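Local coordinates for ribosome-inactivating protein (Lychnis chalcedonica, PDB 2G5X) that belongs to the plant ribosome-inactivating proteins, a family whose N-terminal part is built on a mixed beta sheet followed by helices, at residues 80-92 and 103-117. Numbering follows the deposited sequence.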
ATOM      1  N   THR A  80       8.165  24.677   9.184  1.00 13.66           N
ATOM      2  CA  THR A  80       8.125  24.488  10.632  1.00 13.06           C
ATOM      3  C   THR A  80       8.805  23.207  11.095  1.00 13.49           C
ATOM      4  O   THR A  80       9.065  23.030  12.290  1.00 13.21           O
ATOM      5  CB  THR A  80       6.676  24.433  11.127  1.00 14.05           C
ATOM      6  OG1 THR A  80       6.037  23.272  10.575  1.00 13.06           O
ATOM      7  CG2 THR A  80       5.912  25.678  10.693  1.00 14.81           C
ATOM      8  N   ASN A  81       9.075  22.315  10.148  1.00 12.01           N
ATOM      9  CA  ASN A  81       9.699  21.025  10.428  1.00 13.61           C
ATOM     10  C   ASN A  81       8.802  20.119  11.281  1.00 13.92           C
ATOM     11  O   ASN A  81       9.282  19.205  11.950  1.00 15.10           O
ATOM     12  CB  ASN A  81      11.054  21.211  11.119  1.00 15.60           C
ATOM     13  CG  ASN A  81      11.820  19.908  11.248  1.00 19.43           C
ATOM     14  OD1 ASN A  81      12.027  19.199  10.263  1.00 21.17           O
ATOM     15  ND2 ASN A  81      12.244  19.584  12.465  1.00 22.60           N
ATOM     16  N   LYS A  82       7.497  20.373  11.244  1.00 12.71           N
ATOM     17  CA  LYS A  82       6.542  19.572  12.005  1.00 10.86           C
ATOM     18  C   LYS A  82       5.959  18.438  11.166  1.00 10.24           C
ATOM     19  O   LYS A  82       5.854  18.554   9.951  1.00  9.80           O
ATOM     20  CB  LYS A  82       5.396  20.452  12.511  1.00 12.82           C
ATOM     21  CG  LYS A  82       5.817  21.468  13.558  1.00 12.68           C
ATOM     22  CD  LYS A  82       4.631  22.248  14.091  1.00 15.81           C
ATOM     23  CE  LYS A  82       5.062  23.167  15.225  1.00 16.48           C
ATOM     24  NZ  LYS A  82       3.905  23.867  15.849  1.00 19.14           N
ATOM     25  N   LEU A  83       5.586  17.343  11.824  1.00  8.33           N
ATOM     26  CA  LEU A  83       4.982  16.209  11.127  1.00  7.88           C
ATOM     27  C   LEU A  83       3.575  16.633  10.704  1.00  8.96           C
ATOM     28  O   LEU A  83       2.782  17.065  11.538  1.00  8.00           O
ATOM     29  CB  LEU A  83       4.905  14.995  12.058  1.00  8.92           C
ATOM     30  CG  LEU A  83       6.247  14.334  12.390  1.00  7.98           C
ATOM     31  CD1 LEU A  83       6.071  13.343  13.528  1.00 11.95           C
ATOM     32  CD2 LEU A  83       6.784  13.634  11.148  1.00 10.73           C
ATOM     33  N   ARG A  84       3.272  16.516   9.412  1.00  8.23           N
ATOM     34  CA  ARG A  84       1.961  16.916   8.893  1.00  7.48           C
ATOM     35  C   ARG A  84       1.178  15.755   8.275  1.00  7.07           C
ATOM     36  O   ARG A  84       1.736  14.934   7.545  1.00  6.47           O
ATOM     37  CB  ARG A  84       2.123  18.035   7.852  1.00  8.24           C
ATOM     38  CG  ARG A  84       2.909  17.627   6.611  1.00  9.13           C
ATOM     39  CD  ARG A  84       3.113  18.780   5.628  1.00  8.15           C
ATOM     40  NE  ARG A  84       3.944  18.347   4.506  1.00  8.23           N
ATOM     41  CZ  ARG A  84       4.490  19.157   3.604  1.00 10.04           C
ATOM     42  NH1 ARG A  84       4.299  20.469   3.674  1.00 10.81           N
ATOM     43  NH2 ARG A  84       5.246  18.649   2.637  1.00  9.68           N
ATOM     44  N   ALA A  85      -0.119  15.705   8.570  1.00  7.08           N
ATOM     45  CA  ALA A  85      -0.998  14.655   8.051  1.00  7.57           C
ATOM     46  C   ALA A  85      -1.658  15.096   6.749  1.00  6.89           C
ATOM     47  O   ALA A  85      -2.335  16.122   6.710  1.00  7.37           O
ATOM     48  CB  ALA A  85      -2.071  14.314   9.085  1.00  5.91           C
ATOM     49  N   ASN A  86      -1.474  14.305   5.692  1.00  7.23           N
ATOM     50  CA  ASN A  86      -2.032  14.612   4.372  1.00  7.13           C
ATOM     51  C   ASN A  86      -3.037  13.547   3.920  1.00  7.02           C
ATOM     52  O   ASN A  86      -2.678  12.380   3.765  1.00  8.65           O
ATOM     53  CB  ASN A  86      -0.906  14.684   3.334  1.00  7.35           C
ATOM     54  CG  ASN A  86       0.266  15.534   3.789  1.00  6.74           C
ATOM     55  OD1 ASN A  86       0.202  16.763   3.774  1.00  6.44           O
ATOM     56  ND2 ASN A  86       1.346  14.876   4.206  1.00  6.20           N
ATOM     57  N   PHE A  87      -4.285  13.944   3.695  1.00  6.66           N
ATOM     58  CA  PHE A  87      -5.310  12.999   3.246  1.00  5.18           C
ATOM     59  C   PHE A  87      -5.711  13.229   1.793  1.00  5.48           C
ATOM     60  O   PHE A  87      -5.718  14.366   1.318  1.00  6.88           O
ATOM     61  CB  PHE A  87      -6.568  13.110   4.109  1.00  4.65           C
ATOM     62  CG  PHE A  87      -6.378  12.640   5.516  1.00  6.13           C
ATOM     63  CD1 PHE A  87      -6.295  13.551   6.565  1.00  6.91           C
ATOM     64  CD2 PHE A  87      -6.263  11.282   5.791  1.00  7.37           C
ATOM     65  CE1 PHE A  87      -6.098  13.111   7.877  1.00  8.29           C
ATOM     66  CE2 PHE A  87      -6.066  10.831   7.094  1.00  7.41           C
ATOM     67  CZ  PHE A  87      -5.983  11.749   8.140  1.00  7.45           C
ATOM     68  N   PHE A  88      -6.043  12.150   1.087  1.00  6.01           N
ATOM     69  CA  PHE A  88      -6.480  12.272  -0.298  1.00  6.61           C
ATOM     70  C   PHE A  88      -7.742  13.137  -0.287  1.00  7.89           C
ATOM     71  O   PHE A  88      -8.471  13.169   0.705  1.00  7.76           O
ATOM     72  CB  PHE A  88      -6.765  10.890  -0.904  1.00  6.90           C
ATOM     73  CG  PHE A  88      -5.522  10.123  -1.275  1.00  7.03           C
ATOM     74  CD1 PHE A  88      -5.292   8.846  -0.768  1.00  7.19           C
ATOM     75  CD2 PHE A  88      -4.577  10.682  -2.134  1.00  7.97           C
ATOM     76  CE1 PHE A  88      -4.139   8.136  -1.111  1.00  9.19           C
ATOM     77  CE2 PHE A  88      -3.422   9.982  -2.482  1.00  7.31           C
ATOM     78  CZ  PHE A  88      -3.201   8.707  -1.970  1.00 10.29           C
ATOM     79  N   SER A  89      -7.992  13.839  -1.389  1.00  7.45           N
ATOM     80  CA  SER A  89      -9.139  14.734  -1.479  1.00  8.97           C
ATOM     81  C   SER A  89     -10.494  14.104  -1.182  1.00  8.58           C
ATOM     82  O   SER A  89     -11.390  14.787  -0.686  1.00  8.67           O
ATOM     83  CB  SER A  89      -9.179  15.395  -2.859  1.00  8.49           C
ATOM     84  OG  SER A  89      -9.415  14.439  -3.876  1.00 11.21           O
ATOM     85  N   ASP A  90     -10.649  12.815  -1.480  1.00  9.55           N
ATOM     86  CA  ASP A  90     -11.921  12.132  -1.250  1.00  9.34           C
ATOM     87  C   ASP A  90     -12.026  11.459   0.115  1.00 10.56           C
ATOM     88  O   ASP A  90     -13.046  10.855   0.437  1.00  9.27           O
ATOM     89  CB  ASP A  90     -12.186  11.116  -2.373  1.00  9.94           C
ATOM     90  CG  ASP A  90     -11.114  10.045  -2.471  1.00 11.35           C
ATOM     91  OD1 ASP A  90      -9.964  10.303  -2.064  1.00 10.33           O
ATOM     92  OD2 ASP A  90     -11.423   8.945  -2.978  1.00 11.97           O
ATOM     93  N   GLU A  91     -10.970  11.573   0.916  1.00  8.86           N
ATOM     94  CA  GLU A  91     -10.953  10.998   2.258  1.00  8.58           C
ATOM     95  C   GLU A  91     -10.824  12.114   3.299  1.00  7.39           C
ATOM     96  O   GLU A  91     -11.067  11.893   4.487  1.00  7.46           O
ATOM     97  CB  GLU A  91      -9.773  10.033   2.414  1.00  8.75           C
ATOM     98  CG  GLU A  91      -9.898   8.706   1.667  1.00  9.22           C
ATOM     99  CD  GLU A  91     -10.893   7.745   2.304  1.00 11.97           C
ATOM    100  OE1 GLU A  91     -11.358   8.011   3.434  1.00 11.12           O
ATOM    101  OE2 GLU A  91     -11.203   6.709   1.673  1.00  9.98           O
ATOM    102  N   TYR A  92     -10.457  13.310   2.843  1.00  7.26           N
ATOM    103  CA  TYR A  92     -10.253  14.460   3.730  1.00  9.03           C
ATOM    104  C   TYR A  92     -11.445  14.849   4.609  1.00  9.44           C
ATOM    105  O   TYR A  92     -11.291  15.027   5.818  1.00  9.89           O
ATOM    106  CB  TYR A  92      -9.812  15.685   2.913  1.00  7.35           C
ATOM    107  CG  TYR A  92      -9.447  16.894   3.750  1.00  9.29           C
ATOM    108  CD1 TYR A  92      -8.183  17.017   4.327  1.00  9.17           C
ATOM    109  CD2 TYR A  92     -10.373  17.913   3.974  1.00 10.58           C
ATOM    110  CE1 TYR A  92      -7.849  18.133   5.107  1.00 13.13           C
ATOM    111  CE2 TYR A  92     -10.055  19.025   4.752  1.00 12.05           C
ATOM    112  CZ  TYR A  92      -8.794  19.129   5.315  1.00 13.07           C
ATOM    113  OH  TYR A  92      -8.484  20.229   6.088  1.00 15.62           O
ATOM    114  N   PHE A 103      -3.019   9.314  12.463  1.00 11.27           N
ATOM    115  CA  PHE A 103      -1.574   9.538  12.467  1.00 10.78           C
ATOM    116  C   PHE A 103      -1.181   9.924  13.886  1.00 12.33           C
ATOM    117  O   PHE A 103      -1.144  11.102  14.245  1.00 11.18           O
ATOM    118  CB  PHE A 103      -1.197  10.649  11.486  1.00  9.96           C
ATOM    119  CG  PHE A 103      -1.302  10.243  10.043  1.00  8.51           C
ATOM    120  CD1 PHE A 103      -0.419   9.310   9.502  1.00 10.40           C
ATOM    121  CD2 PHE A 103      -2.283  10.787   9.224  1.00  9.68           C
ATOM    122  CE1 PHE A 103      -0.515   8.928   8.164  1.00 10.96           C
ATOM    123  CE2 PHE A 103      -2.385  10.411   7.883  1.00 11.15           C
ATOM    124  CZ  PHE A 103      -1.498   9.478   7.354  1.00 10.51           C
ATOM    125  N   THR A 104      -0.899   8.904  14.686  1.00 13.05           N
ATOM    126  CA  THR A 104      -0.525   9.051  16.087  1.00 16.48           C
ATOM    127  C   THR A 104       0.450  10.176  16.420  1.00 15.99           C
ATOM    128  O   THR A 104       0.286  10.857  17.431  1.00 16.44           O
ATOM    129  CB  THR A 104       0.095   7.742  16.621  1.00 17.00           C
ATOM    130  OG1 THR A 104      -0.697   6.627  16.199  1.00 21.35           O
ATOM    131  CG2 THR A 104       0.154   7.768  18.143  1.00 19.97           C
ATOM    132  N   ASP A 105       1.456  10.375  15.574  1.00 15.12           N
ATOM    133  CA  ASP A 105       2.474  11.389  15.842  1.00 13.47           C
ATOM    134  C   ASP A 105       2.317  12.731  15.135  1.00 11.84           C
ATOM    135  O   ASP A 105       3.144  13.627  15.319  1.00 11.09           O
ATOM    136  CB  ASP A 105       3.859  10.815  15.517  1.00 14.35           C
ATOM    137  CG  ASP A 105       4.105   9.473  16.180  1.00 16.66           C
ATOM    138  OD1 ASP A 105       3.947   9.386  17.417  1.00 17.28           O
ATOM    139  OD2 ASP A 105       4.462   8.507  15.468  1.00 16.99           O
ATOM    140  N   ALA A 106       1.263  12.881  14.340  1.00 10.99           N
ATOM    141  CA  ALA A 106       1.041  14.129  13.602  1.00  9.84           C
ATOM    142  C   ALA A 106       0.975  15.365  14.497  1.00  9.01           C
ATOM    143  O   ALA A 106       0.321  15.355  15.543  1.00 11.71           O
ATOM    144  CB  ALA A 106      -0.237  14.025  12.772  1.00 10.96           C
ATOM    145  N   GLU A 107       1.647  16.428  14.067  1.00  7.41           N
ATOM    146  CA  GLU A 107       1.677  17.689  14.802  1.00 10.22           C
ATOM    147  C   GLU A 107       0.738  18.724  14.189  1.00 11.93           C
ATOM    148  O   GLU A 107       0.291  19.654  14.868  1.00 14.42           O
ATOM    149  CB  GLU A 107       3.106  18.240  14.840  1.00 12.48           C
ATOM    150  CG  GLU A 107       4.051  17.409  15.698  1.00 13.86           C
ATOM    151  CD  GLU A 107       5.495  17.874  15.615  1.00 16.95           C
ATOM    152  OE1 GLU A 107       6.145  17.627  14.578  1.00 13.59           O
ATOM    153  OE2 GLU A 107       5.977  18.491  16.589  1.00 19.99           O
ATOM    154  N   VAL A 108       0.450  18.571  12.901  1.00  9.93           N
ATOM    155  CA  VAL A 108      -0.451  19.485  12.210  1.00 11.16           C
ATOM    156  C   VAL A 108      -1.204  18.795  11.076  1.00  9.55           C
ATOM    157  O   VAL A 108      -0.725  17.820  10.495  1.00  8.85           O
ATOM    158  CB  VAL A 108       0.305  20.704  11.606  1.00 11.40           C
ATOM    159  CG1 VAL A 108       0.970  21.516  12.715  1.00 12.60           C
ATOM    160  CG2 VAL A 108       1.334  20.237  10.589  1.00 12.05           C
ATOM    161  N   LEU A 109      -2.400  19.299  10.788  1.00  8.42           N
ATOM    162  CA  LEU A 109      -3.219  18.787   9.695  1.00  8.28           C
ATOM    163  C   LEU A 109      -2.906  19.685   8.501  1.00  8.59           C
ATOM    164  O   LEU A 109      -3.081  20.903   8.578  1.00  9.18           O
ATOM    165  CB  LEU A 109      -4.711  18.907  10.032  1.00  7.85           C
ATOM    166  CG  LEU A 109      -5.679  18.659   8.864  1.00 10.45           C
ATOM    167  CD1 LEU A 109      -5.683  17.179   8.489  1.00 10.93           C
ATOM    168  CD2 LEU A 109      -7.081  19.113   9.252  1.00 10.22           C
ATOM    169  N   ALA A 110      -2.420  19.097   7.413  1.00  6.82           N
ATOM    170  CA  ALA A 110      -2.102  19.878   6.221  1.00  8.16           C
ATOM    171  C   ALA A 110      -3.334  19.935   5.330  1.00  8.49           C
ATOM    172  O   ALA A 110      -4.317  19.230   5.571  1.00  8.31           O
ATOM    173  CB  ALA A 110      -0.937  19.237   5.467  1.00 10.30           C
ATOM    174  N   PRO A 111      -3.312  20.793   4.300  1.00  8.26           N
ATOM    175  CA  PRO A 111      -4.460  20.898   3.396  1.00  8.84           C
ATOM    176  C   PRO A 111      -4.654  19.570   2.665  1.00  9.25           C
ATOM    177  O   PRO A 111      -3.748  18.737   2.631  1.00  8.51           O
ATOM    178  CB  PRO A 111      -4.049  22.018   2.440  1.00  9.05           C
ATOM    179  CG  PRO A 111      -3.138  22.867   3.274  1.00 10.43           C
ATOM    180  CD  PRO A 111      -2.310  21.834   4.004  1.00  9.37           C
ATOM    181  N   ALA A 112      -5.830  19.371   2.079  1.00  9.30           N
ATOM    182  CA  ALA A 112      -6.102  18.139   1.346  1.00  8.21           C
ATOM    183  C   ALA A 112      -5.112  17.984   0.195  1.00  7.93           C
ATOM    184  O   ALA A 112      -4.679  18.973  -0.399  1.00  9.38           O
ATOM    185  CB  ALA A 112      -7.528  18.154   0.803  1.00  9.16           C
ATOM    186  N   LEU A 113      -4.758  16.740  -0.114  1.00  8.29           N
ATOM    187  CA  LEU A 113      -3.833  16.448  -1.204  1.00  8.02           C
ATOM    188  C   LEU A 113      -4.467  16.795  -2.548  1.00  9.78           C
ATOM    189  O   LEU A 113      -5.692  16.783  -2.692  1.00  9.59           O
ATOM    190  CB  LEU A 113      -3.443  14.969  -1.186  1.00  7.95           C
ATOM    191  CG  LEU A 113      -2.498  14.525  -0.062  1.00  8.01           C
ATOM    192  CD1 LEU A 113      -2.386  13.005  -0.055  1.00  7.78           C
ATOM    193  CD2 LEU A 113      -1.129  15.165  -0.267  1.00  8.47           C
ATOM    194  N   PRO A 114      -3.632  17.107  -3.554  1.00  8.52           N
ATOM    195  CA  PRO A 114      -4.083  17.464  -4.903  1.00 11.35           C
ATOM    196  C   PRO A 114      -4.617  16.317  -5.763  1.00 11.53           C
ATOM    197  O   PRO A 114      -4.608  16.409  -6.990  1.00 14.16           O
ATOM    198  CB  PRO A 114      -2.846  18.125  -5.511  1.00 10.43           C
ATOM    199  CG  PRO A 114      -1.724  17.371  -4.875  1.00 12.55           C
ATOM    200  CD  PRO A 114      -2.174  17.284  -3.424  1.00  9.93           C
ATOM    201  N   CYS A 115      -5.073  15.238  -5.129  1.00 12.26           N
ATOM    202  CA  CYS A 115      -5.636  14.111  -5.870  1.00 10.65           C
ATOM    203  C   CYS A 115      -6.462  13.197  -4.964  1.00 11.09           C
ATOM    204  O   CYS A 115      -6.395  13.302  -3.738  1.00  8.72           O
ATOM    205  CB  CYS A 115      -4.529  13.307  -6.569  1.00 14.49           C
ATOM    206  SG  CYS A 115      -3.525  12.243  -5.508  1.00 15.30           S
ATOM    207  N   ALA A 116      -7.251  12.316  -5.579  1.00  9.32           N
ATOM    208  CA  ALA A 116      -8.096  11.377  -4.841  1.00  9.10           C
ATOM    209  C   ALA A 116      -7.420  10.017  -4.656  1.00 10.27           C
ATOM    210  O   ALA A 116      -6.382   9.741  -5.258  1.00 11.20           O
ATOM    211  CB  ALA A 116      -9.432  11.206  -5.555  1.00  9.79           C
ATOM    212  N   SER A 117      -8.035   9.168  -3.835  1.00  9.41           N
ATOM    213  CA  SER A 117      -7.506   7.841  -3.514  1.00  9.58           C
ATOM    214  C   SER A 117      -7.821   6.709  -4.492  1.00  9.16           C
ATOM    215  O   SER A 117      -7.238   5.627  -4.399  1.00  9.24           O
ATOM    216  CB  SER A 117      -8.022   7.419  -2.141  1.00  9.81           C
ATOM    217  OG  SER A 117      -9.413   7.142  -2.213  1.00 11.58           O
TER
HETATM  218  O   HOH W   1       2.004  21.263  16.392  1.00 24.56           O
HETATM  219  O   HOH W   2      -4.733  16.573   4.565  1.00 10.62           O
HETATM  220  O   HOH W   3      -1.067  18.657   2.191  1.00  8.94           O
HETATM  221  O   HOH W   4     -12.030   6.128  -0.628  1.00 34.67           O
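Asp90 grips Ser117 with both carboxylate oxygens: OD2 takes the hydroxyl OG on its syn side at 2.8 Å, while the backbone N of Ser117 reaches OD1 from above the carboxylate plane. With Ser117 so gripped, its CA lies over one face of the neighbouring Phe88 ring, 4.0 Å from the ring centroid, in a CH-pi contact. Cys115 SG makes an oblique sulfur-aromatic contact with the same ring, 3.8 Å from Phe88 CE2, and Leu113 CD1 also comes in obliquely.

Tyr92 swings its ring, with CG anti to the backbone N (chi1 -174°), over the chain at Ala112; Ala112 CB sits on one ring face, 3.7 Å from Tyr92 CG, and the hydroxyl end reaches Leu109 CD2. Leu109 CD1 also meets Phe87 at the ring edge. The Phe87 and Phe103 side chains run antiparallel alongside one another, their ring planes inclined at 46°, and Phe103 CD2 packs 3.5 Å from Ala85 CB.

At the far end the extended Glu107 side chain carries its carboxylate across to the backbone of Leu83, where OE1 accepts Leu83 N on its anti side at 2.8 Å in a nearly straight bond (166°). The carbonyl of Leu83 in turn receives both Glu107 N and Val108 N. Parallel strand pairing continues through Ala85 N to Val108 O and Ala110 N to Ala85 O. Beyond it, a water that accepts from Phe87 N lies within reach of the Ala85 and Ala110 carbonyl oxygens where the chains diverge, before Leu113 N closes on Phe87 O at 2.9 Å.

Strand 108-109 is the outermost strand on this side of the mixed sheet, beside strand 83-87, whose other neighbour is the antiparallel strand 69-76; Tyr99 and Ile102 of helix 99-102 pack on Phe87, and helix 119-126 meets Cys115.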